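Local structure of S-M checkpoint control protein rad4 (Schizosaccharomyces pombe, 4BMD) at residues A[92-100]-A[121-132]. The protein acts as a BRCT-repeat adaptor essential for DNA replication and for the checkpoint coupling S and M phases, engaging phosphorylated crb2. Residues are numbered along the deposited sequence; the frame is centred on the assembly and turned at random.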
loop_
_atom_site.group_PDB
_atom_site.type_symbol
_atom_site.label_atom_id
_atom_site.label_comp_id
_atom_site.label_asym_id
_atom_site.label_seq_id
_atom_site.Cartn_x
_atom_site.Cartn_y
_atom_site.Cartn_z
ATOM N N HIS A 92 -1.984 1.251 -8.941
ATOM C CA HIS A 92 -2.022 0.581 -7.645
ATOM C C HIS A 92 -2.410 1.535 -6.516
ATOM O O HIS A 92 -1.857 2.629 -6.394
ATOM C CB HIS A 92 -0.688 -0.098 -7.337
ATOM C CG HIS A 92 -0.792 -1.193 -6.322
ATOM N ND1 HIS A 92 -0.866 -0.949 -4.967
ATOM C CD2 HIS A 92 -0.848 -2.539 -6.465
ATOM C CE1 HIS A 92 -0.957 -2.098 -4.320
ATOM N NE2 HIS A 92 -0.949 -3.077 -5.207
ATOM N N ALA A 93 -3.355 1.100 -5.688
ATOM C CA ALA A 93 -3.922 1.942 -4.638
ATOM C C ALA A 93 -2.914 2.342 -3.562
ATOM O O ALA A 93 -3.078 3.369 -2.903
ATOM C CB ALA A 93 -5.124 1.252 -4.006
ATOM N N LEU A 94 -1.876 1.531 -3.383
ATOM C CA LEU A 94 -0.878 1.796 -2.352
ATOM C C LEU A 94 0.227 2.731 -2.841
ATOM O O LEU A 94 1.051 3.193 -2.054
ATOM C CB LEU A 94 -0.271 0.487 -1.838
ATOM C CG LEU A 94 -1.222 -0.457 -1.097
ATOM C CD1 LEU A 94 -0.499 -1.720 -0.662
ATOM C CD2 LEU A 94 -1.848 0.239 0.100
ATOM N N ALA A 95 0.239 3.007 -4.141
ATOM C CA ALA A 95 1.254 3.877 -4.726
ATOM C C ALA A 95 0.837 5.343 -4.640
ATOM O O ALA A 95 1.612 6.242 -4.965
ATOM C CB ALA A 95 1.529 3.480 -6.168
ATOM N N LYS A 96 -0.397 5.572 -4.204
ATOM C CA LYS A 96 -0.908 6.919 -3.992
ATOM C C LYS A 96 -1.062 7.166 -2.498
ATOM O O LYS A 96 -1.089 6.215 -1.717
ATOM C CB LYS A 96 -2.265 7.085 -4.679
ATOM C CG LYS A 96 -2.190 7.212 -6.183
ATOM C CD LYS A 96 -3.577 7.382 -6.785
ATOM C CE LYS A 96 -4.466 6.188 -6.477
ATOM N NZ LYS A 96 -3.912 4.921 -7.034
ATOM N N PRO A 97 -1.149 8.446 -2.092
ATOM C CA PRO A 97 -1.470 8.751 -0.696
ATOM C C PRO A 97 -2.794 8.105 -0.309
ATOM O O PRO A 97 -3.794 8.301 -1.002
ATOM C CB PRO A 97 -1.608 10.274 -0.700
ATOM C CG PRO A 97 -0.722 10.720 -1.805
ATOM C CD PRO A 97 -0.834 9.660 -2.864
ATOM N N PHE A 98 -2.793 7.334 0.773
ATOM C CA PHE A 98 -3.975 6.578 1.165
ATOM C C PHE A 98 -4.273 6.686 2.652
ATOM O O PHE A 98 -5.407 6.477 3.080
ATOM C CB PHE A 98 -3.812 5.102 0.783
ATOM C CG PHE A 98 -2.639 4.428 1.445
ATOM C CD1 PHE A 98 -2.759 3.880 2.714
ATOM C CD2 PHE A 98 -1.422 4.333 0.794
ATOM C CE1 PHE A 98 -1.682 3.263 3.323
ATOM C CE2 PHE A 98 -0.342 3.713 1.397
ATOM C CZ PHE A 98 -0.473 3.179 2.663
ATOM N N PHE A 99 -3.251 7.003 3.439
ATOM C CA PHE A 99 -3.387 6.969 4.891
ATOM C C PHE A 99 -4.336 8.021 5.459
ATOM O O PHE A 99 -4.187 9.216 5.213
ATOM C CB PHE A 99 -2.028 7.076 5.583
ATOM C CG PHE A 99 -2.123 7.121 7.080
ATOM C CD1 PHE A 99 -2.491 5.994 7.796
ATOM C CD2 PHE A 99 -1.858 8.291 7.771
ATOM C CE1 PHE A 99 -2.589 6.032 9.173
ATOM C CE2 PHE A 99 -1.953 8.334 9.149
ATOM C CZ PHE A 99 -2.318 7.202 9.850
ATOM N N ARG A 100 -5.314 7.547 6.222
ATOM C CA ARG A 100 -6.254 8.419 6.914
ATOM C C ARG A 100 -6.373 7.995 8.373
ATOM O O ARG A 100 -6.798 6.877 8.666
ATOM C CB ARG A 100 -7.626 8.378 6.239
ATOM C CG ARG A 100 -7.668 9.019 4.862
ATOM C CD ARG A 100 -9.058 8.916 4.252
ATOM N NE ARG A 100 -9.177 9.680 3.013
ATOM C CZ ARG A 100 -8.893 9.198 1.807
ATOM N NH1 ARG A 100 -8.469 7.950 1.673
ATOM N NH2 ARG A 100 -9.031 9.964 0.735
ATOM N N GLU A 121 4.391 -6.391 -3.193
ATOM C CA GLU A 121 2.994 -6.139 -2.868
ATOM C C GLU A 121 2.688 -6.600 -1.449
ATOM O O GLU A 121 1.996 -5.910 -0.701
ATOM C CB GLU A 121 2.059 -6.830 -3.863
ATOM C CG GLU A 121 0.599 -6.429 -3.698
ATOM C CD GLU A 121 -0.322 -7.144 -4.664
ATOM O OE1 GLU A 121 0.062 -8.219 -5.172
ATOM O OE2 GLU A 121 -1.431 -6.627 -4.918
ATOM N N LEU A 122 3.219 -7.764 -1.085
ATOM C CA LEU A 122 3.055 -8.297 0.263
ATOM C C LEU A 122 3.702 -7.382 1.294
ATOM O O LEU A 122 3.113 -7.092 2.335
ATOM C CB LEU A 122 3.665 -9.697 0.362
ATOM C CG LEU A 122 3.760 -10.293 1.768
ATOM C CD1 LEU A 122 2.382 -10.427 2.400
ATOM C CD2 LEU A 122 4.467 -11.637 1.730
ATOM N N SER A 123 4.914 -6.929 0.992
ATOM C CA SER A 123 5.664 -6.062 1.892
ATOM C C SER A 123 4.946 -4.736 2.126
ATOM O O SER A 123 4.825 -4.280 3.263
ATOM C CB SER A 123 7.068 -5.809 1.342
ATOM O OG SER A 123 7.821 -4.996 2.225
ATOM N N HIS A 124 4.471 -4.123 1.046
ATOM C CA HIS A 124 3.749 -2.860 1.136
ATOM C C HIS A 124 2.408 -3.026 1.844
ATOM O O HIS A 124 1.968 -2.138 2.575
ATOM C CB HIS A 124 3.533 -2.265 -0.257
ATOM C CG HIS A 124 4.790 -1.774 -0.906
ATOM N ND1 HIS A 124 4.946 -1.712 -2.273
ATOM C CD2 HIS A 124 5.947 -1.316 -0.374
ATOM C CE1 HIS A 124 6.148 -1.242 -2.557
ATOM N NE2 HIS A 124 6.777 -0.993 -1.420
ATOM N N LEU A 125 1.763 -4.169 1.626
ATOM C CA LEU A 125 0.466 -4.438 2.235
ATOM C C LEU A 125 0.575 -4.580 3.750
ATOM O O LEU A 125 -0.287 -4.103 4.487
ATOM C CB LEU A 125 -0.167 -5.690 1.629
ATOM C CG LEU A 125 -1.630 -5.927 1.998
ATOM C CD1 LEU A 125 -2.455 -4.694 1.669
ATOM C CD2 LEU A 125 -2.173 -7.143 1.270
ATOM N N LYS A 126 1.636 -5.239 4.208
ATOM C CA LYS A 126 1.889 -5.379 5.638
ATOM C C LYS A 126 2.063 -4.013 6.289
ATOM O O LYS A 126 1.457 -3.724 7.321
ATOM C CB LYS A 126 3.140 -6.224 5.889
ATOM C CG LYS A 126 2.993 -7.694 5.541
ATOM C CD LYS A 126 4.264 -8.459 5.884
ATOM C CE LYS A 126 4.117 -9.942 5.588
ATOM N NZ LYS A 126 5.362 -10.699 5.897
ATOM N N LYS A 127 2.892 -3.176 5.673
ATOM C CA LYS A 127 3.171 -1.844 6.196
ATOM C C LYS A 127 1.923 -0.973 6.169
ATOM O O LYS A 127 1.681 -0.191 7.090
ATOM C CB LYS A 127 4.297 -1.186 5.398
ATOM C CG LYS A 127 5.617 -1.937 5.472
ATOM C CD LYS A 127 6.670 -1.324 4.562
ATOM C CE LYS A 127 7.995 -2.060 4.691
ATOM N NZ LYS A 127 9.019 -1.540 3.745
ATOM N N ALA A 128 1.132 -1.116 5.111
ATOM C CA ALA A 128 -0.109 -0.365 4.977
ATOM C C ALA A 128 -1.077 -0.718 6.100
ATOM O O ALA A 128 -1.616 0.164 6.764
ATOM C CB ALA A 128 -0.745 -0.626 3.623
ATOM N N LEU A 129 -1.286 -2.013 6.313
ATOM C CA LEU A 129 -2.199 -2.482 7.352
ATOM C C LEU A 129 -1.702 -2.131 8.750
ATOM O O LEU A 129 -2.500 -1.937 9.668
ATOM C CB LEU A 129 -2.417 -3.991 7.231
ATOM C CG LEU A 129 -3.323 -4.444 6.086
ATOM C CD1 LEU A 129 -3.260 -5.952 5.908
ATOM C CD2 LEU A 129 -4.752 -3.994 6.342
ATOM N N THR A 130 -0.385 -2.049 8.908
ATOM C CA THR A 130 0.207 -1.738 10.204
ATOM C C THR A 130 -0.050 -0.289 10.611
ATOM O O THR A 130 -0.505 -0.025 11.723
ATOM C CB THR A 130 1.722 -2.027 10.223
ATOM O OG1 THR A 130 1.949 -3.410 9.921
ATOM C CG2 THR A 130 2.308 -1.718 11.591
ATOM N N ILE A 131 0.235 0.649 9.711
ATOM C CA ILE A 131 0.017 2.064 10.007
ATOM C C ILE A 131 -1.468 2.396 10.112
ATOM O O ILE A 131 -1.848 3.382 10.741
ATOM C CB ILE A 131 0.684 2.995 8.967
ATOM C CG1 ILE A 131 0.142 2.717 7.565
ATOM C CG2 ILE A 131 2.195 2.841 8.998
ATOM C CD1 ILE A 131 0.733 3.609 6.499
ATOM N N LEU A 132 -2.306 1.564 9.500
ATOM C CA LEU A 132 -3.751 1.755 9.569
ATOM C C LEU A 132 -4.323 1.291 10.906
ATOM O O LEU A 132 -5.506 1.483 11.178
ATOM C CB LEU A 132 -4.450 1.040 8.413
ATOM C CG LEU A 132 -4.334 1.721 7.048
ATOM C CD1 LEU A 132 -4.931 0.842 5.968
ATOM C CD2 LEU A 132 -5.001 3.090 7.065
#
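ND1 of His92 accepts a hydrogen bond from Leu94 N at 3.1 Å, bent only modestly (160°) with the donor tilted from the ring plane. The other ring nitrogen, NE2, approaches the helix: it lies 3.6 Å from Glu121 OE2, which sits at the ring edge while the carboxylate is turned 70° to it, a near approach that is no hydrogen bond. The His92 ring also packs edge-to-face with Trp180. Replacing His92 by an alanine would probably leave the Leu94 N-H without its acceptor and Glu121 and Trp180 without the ring beside them. From Leu94 onward the contact is mostly apolar. Its CD1 rests on the helix backbone, 4.0 Å from Leu125 N, and its CD2 meets Ala128 CB at 3.8 Å. Residues 92-100 lie in the loop between helix 74-82 of the BRCT3 repeat and helix 104-107, and they run along helix 119-131, which follows strand 111-115 of the four-stranded parallel sheet (order 2-1-3-4) of the BRCT4 fold. Leu94 CD2 also lies over the centre of one face of the Phe98 ring. With CG between its backbone N and carbonyl carbon (chi1 61°), Phe98 turns this ring to the helix, where CZ touches Ala128 CB at 3.9 Å and CE1 touches Ile131 CD1; Ile183 packs against it too. Phe99 swings CE1 to within 3.2 Å of Ile131 O, an oblique approach, while its CD1 packs against Leu132 CD2 at 3.9 Å.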